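Local coordinates for NAD(P)H-flavin oxidoreductase (Agrobacterium tumefaciens str. C58, PDB 2FRE), which binds flavin mononucleotide and probably passes electrons from NAD(P)H through it to flavins or other acceptors, at residues K80-A85 with G158-T163; A25-P30 with N84-L89; T2-R7 with F17-S22. All coordinates share one frame; numbering follows the deposited sequence.

How the contacts relate
Along the chain contact 3 closes first; contact 2 then opens on the loop that follows it in sequence, and contact 1 shares N84 and A85 with contact 2. The centres of contacts 1 and 2 lie only 5 Å apart. Both reach the same antiparallel sheet, where strands 87-98 and 153-162 are neighbours, and F26 of contact 2 packs on G162 and T163 of contact 1. Contact 3 sits apart, its centre about 20 Å from that of contact 1 and 21 Å from that of contact 2. The flavin spans this gap: contact 3 grips its phosphate, while W81 of contact 1 touches the cofactor.

Contact 1 of 3, residues K80-A85 with G158-T163; sequences KWAKNA and GVAIGT
A160 meets three side chains of the 80-85 segment, W81, A82 and A85, and the contact is almost wholly apolar. Its methyl carbon CB lies 3.9 Å from A85 CB, and W81 CZ3 comes to 4.1 Å from A160 CB, an approach neither clearly over the ring nor clearly at its edge. A82 completes the group, its CB 4.2 Å from A160 CB. W81 reaches across because CG stands between its own backbone N and carbonyl carbon (chi1 55°), and the six-membered half of the indole points at the strand. The same ring carries the methyl of A82 over one face, offset toward the rim, so A82 touches both the indole and A160.

No hydrogen bond crosses between the two segments. A85 CB packs 3.6 Å from I161 O, a carbonyl that probably accepts from S86 N. The chain on the other side is shaped by its own bonds: a type I turn from A82 to A85, closed by A85 N to A82 O at 3.1 Å, carries the chain out of helix 76-82 and turns the methyl of A85 toward the strand. On the other face of the strand, I161 points away, onto L121 and A125 of helix 110-127.

W81 also meets the ring of H133 and touches the bound flavin. The arrangement is thus helix-on-sheet packing: the C-terminal part of helix 76-82 and the turn after it pack on strand 153-162 of the central antiparallel sheet, at the wall of the FMN pocket of a nitroreductase-type fold.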
loop_
_atom_site.group_PDB
_atom_site.type_symbol
_atom_site.label_atom_id
_atom_site.label_comp_id
_atom_site.label_asym_id
_atom_site.label_seq_id
_atom_site.Cartn_x
_atom_site.Cartn_y
_atom_site.Cartn_z
ATOM N N LYS A 80 -22.861 10.823 4.295
ATOM C CA LYS A 80 -24.018 10.786 3.421
ATOM C C LYS A 80 -24.105 9.482 2.646
ATOM O O LYS A 80 -25.185 8.952 2.452
ATOM C CB LYS A 80 -23.958 11.948 2.425
ATOM C CG LYS A 80 -24.189 13.304 3.035
ATOM C CD LYS A 80 -23.818 14.441 2.073
ATOM C CE LYS A 80 -24.603 15.732 2.364
ATOM N NZ LYS A 80 -24.487 16.245 3.789
ATOM N N TRP A 81 -22.956 8.967 2.203
ATOM C CA TRP A 81 -22.918 7.735 1.411
ATOM C C TRP A 81 -22.358 6.559 2.192
ATOM O O TRP A 81 -22.821 5.440 2.019
ATOM C CB TRP A 81 -22.126 7.941 0.098
ATOM C CG TRP A 81 -20.744 8.453 0.281
ATOM C CD1 TRP A 81 -20.355 9.761 0.308
ATOM C CD2 TRP A 81 -19.564 7.679 0.465
ATOM N NE1 TRP A 81 -19.011 9.851 0.492
ATOM C CE2 TRP A 81 -18.491 8.591 0.604
ATOM C CE3 TRP A 81 -19.302 6.308 0.543
ATOM C CZ2 TRP A 81 -17.183 8.178 0.815
ATOM C CZ3 TRP A 81 -17.991 5.893 0.753
ATOM C CH2 TRP A 81 -16.951 6.825 0.899
ATOM N N ALA A 82 -21.359 6.804 3.039
ATOM C CA ALA A 82 -20.706 5.726 3.788
ATOM C C ALA A 82 -21.615 5.051 4.830
ATOM O O ALA A 82 -21.355 3.918 5.239
ATOM C CB ALA A 82 -19.441 6.224 4.437
ATOM N N LYS A 83 -22.669 5.740 5.252
ATOM C CA LYS A 83 -23.614 5.180 6.208
ATOM C C LYS A 83 -24.346 3.995 5.632
ATOM O O LYS A 83 -24.968 3.258 6.377
ATOM C CB LYS A 83 -24.621 6.229 6.681
ATOM C CG LYS A 83 -25.598 6.729 5.637
ATOM C CD LYS A 83 -26.222 8.009 6.130
ATOM C CE LYS A 83 -27.231 8.582 5.184
ATOM N NZ LYS A 83 -27.835 9.842 5.767
ATOM N N ASN A 84 -24.288 3.833 4.312
ATOM C CA ASN A 84 -24.942 2.722 3.634
ATOM C C ASN A 84 -23.985 1.590 3.233
ATOM O O ASN A 84 -24.389 0.629 2.582
ATOM C CB ASN A 84 -25.729 3.253 2.431
ATOM C CG ASN A 84 -26.910 4.118 2.850
ATOM O OD1 ASN A 84 -27.552 3.852 3.861
ATOM N ND2 ASN A 84 -27.183 5.166 2.091
ATOM N N ALA A 85 -22.721 1.693 3.658
ATOM C CA ALA A 85 -21.759 0.633 3.457
ATOM C C ALA A 85 -22.083 -0.531 4.397
ATOM O O ALA A 85 -22.889 -0.397 5.318
ATOM C CB ALA A 85 -20.359 1.144 3.718
ATOM N N GLY A 158 -10.051 6.173 7.271
ATOM C CA GLY A 158 -11.252 5.364 7.408
ATOM C C GLY A 158 -11.453 4.553 6.137
ATOM O O GLY A 158 -10.930 4.906 5.088
ATOM N N VAL A 159 -12.213 3.471 6.236
ATOM C CA VAL A 159 -12.514 2.633 5.089
ATOM C C VAL A 159 -13.947 2.165 5.172
ATOM O O VAL A 159 -14.364 1.611 6.194
ATOM C CB VAL A 159 -11.596 1.401 5.023
ATOM C CG1 VAL A 159 -11.925 0.564 3.814
ATOM C CG2 VAL A 159 -10.128 1.825 4.990
ATOM N N ALA A 160 -14.683 2.404 4.091
ATOM C CA ALA A 160 -16.031 1.903 3.904
ATOM C C ALA A 160 -15.954 0.739 2.900
ATOM O O ALA A 160 -15.305 0.859 1.841
ATOM C CB ALA A 160 -16.906 2.992 3.368
ATOM N N ILE A 161 -16.586 -0.383 3.250
ATOM C CA ILE A 161 -16.636 -1.554 2.396
ATOM C C ILE A 161 -18.071 -2.034 2.247
ATOM O O ILE A 161 -18.823 -2.065 3.215
ATOM C CB ILE A 161 -15.805 -2.733 2.948
ATOM C CG1 ILE A 161 -14.511 -2.250 3.622
ATOM C CG2 ILE A 161 -15.499 -3.722 1.796
ATOM C CD1 ILE A 161 -13.740 -3.362 4.379
ATOM N N GLY A 162 -18.443 -2.411 1.028
ATOM C CA GLY A 162 -19.797 -2.857 0.767
ATOM C C GLY A 162 -19.981 -3.371 -0.637
ATOM O O GLY A 162 -19.014 -3.564 -1.396
ATOM N N THR A 163 -21.236 -3.612 -0.970
ATOM C CA THR A 163 -21.618 -4.121 -2.266
ATOM C C THR A 163 -22.224 -3.000 -3.098
ATOM O O THR A 163 -23.166 -2.328 -2.662
ATOM C CB THR A 163 -22.620 -5.258 -2.117
ATOM O OG1 THR A 163 -22.012 -6.322 -1.365
ATOM C CG2 THR A 163 -23.063 -5.774 -3.476
#

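Contact 2 of 3, residues A25-P30 with N84-L89; sequences AFDGSP and NASVLL
S86 reaches over to S29 through its hydroxyl. From CB, which lies 3.2 Å from S29 O, the hydroxyl is set anti to the carbonyl carbon and beside the backbone N (chi1 -71°), and that turn aims OG at the loop. There S86 OG donates to S29 O at 2.5 Å, a bond so short that its exact length is doubtful. Two waters also donate to S86 OG: water 1 joins it to D27 OD1, and water 2 joins it to S29 OG. One hydroxyl therefore gives a single hydrogen bond and takes two.

D27 OD1 organises the loop side. It accepts from S29 N at 3.0 Å, the bond that makes an Asx turn, with the N-H coming from above the carboxylate plane, 55° out of it. S29 OG gives the second bond, 2.6 Å from D27 OD1, on the syn side and much nearer the plane. G28 lies inside this turn with a positive phi, and G28 N sits 2.8 Å from N84 O.

The remaining contact is packing at F26. Its CB lies 3.3 Å from N84 O, while CD2 lies 4.1 Å from A85 CB, so the root of the side chain meets the turn and the ring leads on past A85 toward strand 153-162. There S86 and V87 both face I161, a classic beta bulge at the start of strand 87-98.

The chemistry here is that of hydroxyls, one carboxylate and ordered water: D27 OD1 takes two protein donors and a water, which would probably stabilise the ionised carboxylate, and the waters bridge the loop to S86, just ahead of strand 87-98.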
loop_
_atom_site.group_PDB
_atom_site.type_symbol
_atom_site.label_atom_id
_atom_site.label_comp_id
_atom_site.label_asym_id
_atom_site.label_seq_id
_atom_site.Cartn_x
_atom_site.Cartn_y
_atom_site.Cartn_z
ATOM N N ALA A 25 -21.911 4.248 -4.016
ATOM C CA ALA A 25 -23.291 3.707 -3.936
ATOM C C ALA A 25 -23.263 2.288 -3.380
ATOM O O ALA A 25 -22.966 1.346 -4.102
ATOM C CB ALA A 25 -23.978 3.746 -5.278
ATOM N N PHE A 26 -23.579 2.154 -2.090
ATOM C CA PHE A 26 -23.556 0.868 -1.405
ATOM C C PHE A 26 -24.966 0.448 -1.023
ATOM O O PHE A 26 -25.836 1.294 -0.756
ATOM C CB PHE A 26 -22.629 0.906 -0.182
ATOM C CG PHE A 26 -21.194 1.043 -0.530
ATOM C CD1 PHE A 26 -20.528 0.036 -1.222
ATOM C CD2 PHE A 26 -20.496 2.200 -0.202
ATOM C CE1 PHE A 26 -19.184 0.178 -1.557
ATOM C CE2 PHE A 26 -19.162 2.344 -0.549
ATOM C CZ PHE A 26 -18.504 1.328 -1.212
ATOM N N ASP A 27 -25.190 -0.866 -1.016
ATOM C CA ASP A 27 -26.544 -1.394 -0.853
ATOM C C ASP A 27 -26.995 -1.604 0.595
ATOM O O ASP A 27 -28.145 -1.968 0.826
ATOM C CB ASP A 27 -26.734 -2.672 -1.691
ATOM C CG ASP A 27 -26.064 -3.919 -1.096
ATOM O OD1 ASP A 27 -25.325 -3.851 -0.078
ATOM O OD2 ASP A 27 -26.289 -5.002 -1.689
ATOM N N GLY A 28 -26.098 -1.389 1.557
ATOM C CA GLY A 28 -26.467 -1.440 2.976
ATOM C C GLY A 28 -26.687 -2.839 3.512
ATOM O O GLY A 28 -27.164 -2.998 4.627
ATOM N N SER A 29 -26.323 -3.849 2.727
ATOM C CA SER A 29 -26.548 -5.248 3.101
ATOM C C SER A 29 -25.529 -5.679 4.136
ATOM O O SER A 29 -24.465 -5.075 4.233
ATOM C CB SER A 29 -26.441 -6.143 1.872
ATOM O OG SER A 29 -25.156 -6.041 1.287
ATOM N N PRO A 30 -25.841 -6.727 4.912
ATOM C CA PRO A 30 -24.830 -7.301 5.808
ATOM C C PRO A 30 -23.720 -8.036 5.053
ATOM O O PRO A 30 -23.994 -8.696 4.061
ATOM C CB PRO A 30 -25.631 -8.286 6.672
ATOM C CG PRO A 30 -26.859 -8.587 5.912
ATOM C CD PRO A 30 -27.136 -7.429 5.004
ATOM N N ASN A 84 -24.288 3.833 4.312
ATOM C CA ASN A 84 -24.942 2.722 3.634
ATOM C C ASN A 84 -23.985 1.590 3.233
ATOM O O ASN A 84 -24.389 0.629 2.582
ATOM C CB ASN A 84 -25.729 3.253 2.431
ATOM C CG ASN A 84 -26.910 4.118 2.850
ATOM O OD1 ASN A 84 -27.552 3.852 3.861
ATOM N ND2 ASN A 84 -27.183 5.166 2.091
ATOM N N ALA A 85 -22.721 1.693 3.658
ATOM C CA ALA A 85 -21.759 0.633 3.457
ATOM C C ALA A 85 -22.083 -0.531 4.397
ATOM O O ALA A 85 -22.889 -0.397 5.318
ATOM C CB ALA A 85 -20.359 1.144 3.718
ATOM N N SER A 86 -21.440 -1.667 4.149
ATOM C CA SER A 86 -21.659 -2.874 4.933
ATOM C C SER A 86 -20.760 -2.941 6.164
ATOM O O SER A 86 -21.122 -3.572 7.158
ATOM C CB SER A 86 -21.413 -4.119 4.072
ATOM O OG SER A 86 -22.422 -4.291 3.117
ATOM N N VAL A 87 -19.591 -2.315 6.067
ATOM C CA VAL A 87 -18.576 -2.305 7.110
ATOM C C VAL A 87 -17.913 -0.934 7.093
ATOM O O VAL A 87 -17.687 -0.371 6.024
ATOM C CB VAL A 87 -17.495 -3.410 6.837
ATOM C CG1 VAL A 87 -16.304 -3.262 7.761
ATOM C CG2 VAL A 87 -18.092 -4.792 6.956
ATOM N N LEU A 88 -17.635 -0.395 8.280
ATOM C CA LEU A 88 -16.766 0.753 8.435
ATOM C C LEU A 88 -15.610 0.342 9.346
ATOM O O LEU A 88 -15.807 -0.389 10.325
ATOM C CB LEU A 88 -17.514 1.951 9.027
ATOM C CG LEU A 88 -18.500 2.646 8.086
ATOM C CD1 LEU A 88 -19.428 3.559 8.839
ATOM C CD2 LEU A 88 -17.761 3.428 7.053
ATOM N N LEU A 89 -14.409 0.820 9.026
ATOM C CA LEU A 89 -13.262 0.583 9.863
ATOM C C LEU A 89 -12.240 1.707 9.737
ATOM O O LEU A 89 -12.280 2.490 8.793
ATOM C CB LEU A 89 -12.618 -0.773 9.511
ATOM C CG LEU A 89 -12.010 -0.965 8.113
ATOM C CD1 LEU A 89 -10.580 -0.438 8.014
ATOM C CD2 LEU A 89 -12.008 -2.451 7.746
HETATM O O HOH W 1 -23.090 -2.584 0.918
HETATM O O HOH W 2 -22.132 -6.230 1.336
#

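Contact 3 of 3, residues T2-R7 with F17-S22; sequences TNSNNR and FLDRWS. With FMN (flavin mononucleotide), chain C.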
loop_
_atom_site.group_PDB
_atom_site.type_symbol
_atom_site.label_atom_id
_atom_site.label_comp_id
_atom_site.label_asym_id
_atom_site.label_seq_id
_atom_site.Cartn_x
_atom_site.Cartn_y
_atom_site.Cartn_z
ATOM N N THR A 2 -4.318 -2.745 -21.696
ATOM C CA THR A 2 -5.507 -3.349 -21.122
ATOM C C THR A 2 -6.684 -2.351 -21.173
ATOM O O THR A 2 -6.494 -1.166 -20.913
ATOM C CB THR A 2 -5.179 -3.776 -19.683
ATOM O OG1 THR A 2 -3.893 -4.418 -19.668
ATOM C CG2 THR A 2 -6.213 -4.728 -19.131
ATOM N N ASN A 3 -7.878 -2.834 -21.538
ATOM C CA ASN A 3 -9.128 -2.071 -21.407
ATOM C C ASN A 3 -10.031 -2.790 -20.412
ATOM O O ASN A 3 -10.455 -3.920 -20.661
ATOM C CB ASN A 3 -9.861 -1.946 -22.743
ATOM C CG ASN A 3 -9.076 -1.157 -23.764
ATOM O OD1 ASN A 3 -8.931 0.062 -23.651
ATOM N ND2 ASN A 3 -8.577 -1.846 -24.779
ATOM N N SER A 4 -10.324 -2.138 -19.289
ATOM C CA SER A 4 -11.172 -2.734 -18.253
ATOM C C SER A 4 -11.695 -1.660 -17.311
ATOM O O SER A 4 -10.985 -0.715 -16.992
ATOM C CB SER A 4 -10.385 -3.797 -17.471
ATOM O OG SER A 4 -11.266 -4.744 -16.894
ATOM N N ASN A 5 -12.951 -1.803 -16.883
ATOM C CA ASN A 5 -13.561 -0.889 -15.910
ATOM C C ASN A 5 -13.489 0.590 -16.306
ATOM O O ASN A 5 -13.137 1.440 -15.489
ATOM C CB ASN A 5 -12.953 -1.093 -14.528
ATOM C CG ASN A 5 -13.815 -0.495 -13.429
ATOM O OD1 ASN A 5 -15.043 -0.411 -13.564
ATOM N ND2 ASN A 5 -13.179 -0.048 -12.348
ATOM N N ASN A 6 -13.826 0.867 -17.565
ATOM C CA ASN A 6 -13.817 2.220 -18.148
ATOM C C ASN A 6 -12.441 2.863 -18.010
ATOM O O ASN A 6 -12.323 4.078 -17.934
ATOM C CB ASN A 6 -14.912 3.100 -17.503
ATOM C CG ASN A 6 -15.496 4.168 -18.461
ATOM O OD1 ASN A 6 -14.854 4.640 -19.414
ATOM N ND2 ASN A 6 -16.738 4.517 -18.211
ATOM N N ARG A 7 -11.404 2.034 -17.983
ATOM C CA ARG A 7 -10.031 2.506 -17.867
ATOM C C ARG A 7 -9.138 1.795 -18.870
ATOM O O ARG A 7 -9.359 0.640 -19.214
ATOM C CB ARG A 7 -9.469 2.256 -16.462
ATOM C CG ARG A 7 -10.133 3.023 -15.369
ATOM C CD ARG A 7 -9.818 2.401 -13.996
ATOM N NE ARG A 7 -10.046 3.359 -12.914
ATOM C CZ ARG A 7 -9.909 3.095 -11.612
ATOM N NH1 ARG A 7 -9.609 1.876 -11.180
ATOM N NH2 ARG A 7 -10.080 4.061 -10.727
ATOM N N PHE A 17 -5.935 -4.426 -11.431
ATOM C CA PHE A 17 -5.504 -3.070 -11.037
ATOM C C PHE A 17 -6.396 -1.958 -11.591
ATOM O O PHE A 17 -6.464 -0.869 -11.012
ATOM C CB PHE A 17 -4.047 -2.864 -11.448
ATOM C CG PHE A 17 -3.114 -3.757 -10.710
ATOM C CD1 PHE A 17 -2.839 -3.523 -9.368
ATOM C CD2 PHE A 17 -2.520 -4.833 -11.340
ATOM C CE1 PHE A 17 -1.987 -4.339 -8.672
ATOM C CE2 PHE A 17 -1.665 -5.665 -10.631
ATOM C CZ PHE A 17 -1.402 -5.406 -9.306
ATOM N N LEU A 18 -7.086 -2.225 -12.698
ATOM C CA LEU A 18 -8.075 -1.300 -13.240
ATOM C C LEU A 18 -9.479 -1.530 -12.661
ATOM O O LEU A 18 -10.276 -0.590 -12.566
ATOM C CB LEU A 18 -8.123 -1.438 -14.770
ATOM C CG LEU A 18 -6.794 -1.266 -15.506
ATOM C CD1 LEU A 18 -7.021 -1.307 -17.037
ATOM C CD2 LEU A 18 -6.147 0.036 -15.144
ATOM N N ASP A 19 -9.793 -2.784 -12.346
ATOM C CA ASP A 19 -11.123 -3.174 -11.845
ATOM C C ASP A 19 -11.353 -2.746 -10.412
ATOM O O ASP A 19 -12.496 -2.498 -10.031
ATOM C CB ASP A 19 -11.337 -4.689 -11.984
ATOM C CG ASP A 19 -11.479 -5.105 -13.417
ATOM O OD1 ASP A 19 -11.831 -4.254 -14.257
ATOM O OD2 ASP A 19 -11.244 -6.275 -13.714
ATOM N N ARG A 20 -10.287 -2.657 -9.615
ATOM C CA ARG A 20 -10.433 -2.120 -8.254
ATOM C C ARG A 20 -10.716 -0.622 -8.303
ATOM O O ARG A 20 -9.939 0.128 -8.876
ATOM C CB ARG A 20 -9.179 -2.338 -7.433
ATOM C CG ARG A 20 -9.250 -1.793 -6.009
ATOM C CD ARG A 20 -7.981 -1.163 -5.570
ATOM N NE ARG A 20 -7.489 -0.107 -6.451
ATOM C CZ ARG A 20 -7.975 1.126 -6.520
ATOM N NH1 ARG A 20 -9.011 1.500 -5.784
ATOM N NH2 ARG A 20 -7.424 1.986 -7.368
ATOM N N TRP A 21 -11.802 -0.185 -7.670
ATOM C CA TRP A 21 -12.117 1.242 -7.616
ATOM C C TRP A 21 -12.979 1.575 -6.424
ATOM O O TRP A 21 -13.355 0.693 -5.667
ATOM C CB TRP A 21 -12.762 1.741 -8.911
ATOM C CG TRP A 21 -14.169 1.331 -9.178
ATOM C CD1 TRP A 21 -14.622 0.070 -9.413
ATOM C CD2 TRP A 21 -15.293 2.195 -9.343
ATOM N NE1 TRP A 21 -15.960 0.082 -9.687
ATOM C CE2 TRP A 21 -16.405 1.381 -9.647
ATOM C CE3 TRP A 21 -15.476 3.579 -9.250
ATOM C CZ2 TRP A 21 -17.660 1.903 -9.882
ATOM C CZ3 TRP A 21 -16.731 4.099 -9.470
ATOM C CH2 TRP A 21 -17.813 3.265 -9.775
ATOM N N SER A 22 -13.252 2.863 -6.238
ATOM C CA SER A 22 -13.837 3.342 -4.987
ATOM C C SER A 22 -15.149 4.088 -5.267
ATOM O O SER A 22 -15.205 5.308 -5.260
ATOM C CB SER A 22 -12.810 4.182 -4.224
ATOM O OG SER A 22 -11.603 3.421 -4.033
HETATM N N1 FMN C . -12.980 9.645 -1.109
HETATM C C2 FMN C . -14.012 10.407 -0.563
HETATM O O2 FMN C . -15.092 10.500 -1.156
HETATM N N3 FMN C . -13.833 11.083 0.631
HETATM C C4 FMN C . -12.656 11.014 1.326
HETATM O O4 FMN C . -12.611 11.445 2.496
HETATM C C4A FMN C . -11.614 10.239 0.772
HETATM N N5 FMN C . -10.402 10.140 1.433
HETATM C C5A FMN C . -9.417 9.316 0.916
HETATM C C6 FMN C . -8.221 9.193 1.602
HETATM C C7 FMN C . -7.218 8.376 1.124
HETATM C C7M FMN C . -6.223 7.912 2.152
HETATM C C8 FMN C . -7.384 7.677 -0.077
HETATM C C8M FMN C . -6.604 6.409 -0.332
HETATM C C9 FMN C . -8.578 7.796 -0.775
HETATM C C9A FMN C . -9.594 8.639 -0.287
HETATM N N10 FMN C . -10.776 8.776 -0.982
HETATM C C10 FMN C . -11.788 9.559 -0.439
HETATM C "C1'" FMN C . -10.973 8.138 -2.335
HETATM C "C2'" FMN C . -10.019 8.625 -3.423
HETATM O "O2'" FMN C . -10.430 9.867 -3.983
HETATM C "C3'" FMN C . -9.878 7.554 -4.502
HETATM O "O3'" FMN C . -9.265 6.396 -3.948
HETATM C "C4'" FMN C . -9.096 8.079 -5.699
HETATM O "O4'" FMN C . -9.818 9.112 -6.349
HETATM C "C5'" FMN C . -8.753 6.999 -6.719
HETATM O "O5'" FMN C . -9.929 6.399 -7.239
HETATM P P FMN C . -10.164 4.810 -7.152
HETATM O O1P FMN C . -9.161 4.178 -8.103
HETATM O O2P FMN C . -9.878 4.334 -5.736
HETATM O O3P FMN C . -11.597 4.565 -7.540
#
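With chi1 at -163°, N5 swings CG away from its backbone N and lays the amide across to L18 O; R7, extended from CG to NE, brings its guanidinium there too. N5 ND2 bonds to L18 O at 3.0 Å in the carbonyl plane, on a lone pair, nearly straight at 165°. R7 NH1 meets L18 O from above that plane at 2.9 Å and bonds to R20 O; two donors grip one carbonyl at the end of helix 16-19. The N5 side chain crosses that of W21 at about a right angle, with OD1 over one face of the ring and the planes 59° apart. S4 OG donates to D19 OD1 at 2.7 Å on the syn side, and L18 CD1 lies 4.1 Å from T2 CB.

The type I' turn from S4 to R7 forms a beta hairpin, strands 3-4 and 7-8, that presents R7 to the FMN phosphate. R7 NH2 bonds to FMN O1P at 2.8 Å, and R20 reaches that oxygen through NH2 and O2P through NH1. S22 N bonds to O3P and S22 OG to FMN O2P at 2.6 Å. R20 NH2 donates to W45 O of the second subunit, and L18 packs on that tryptophan.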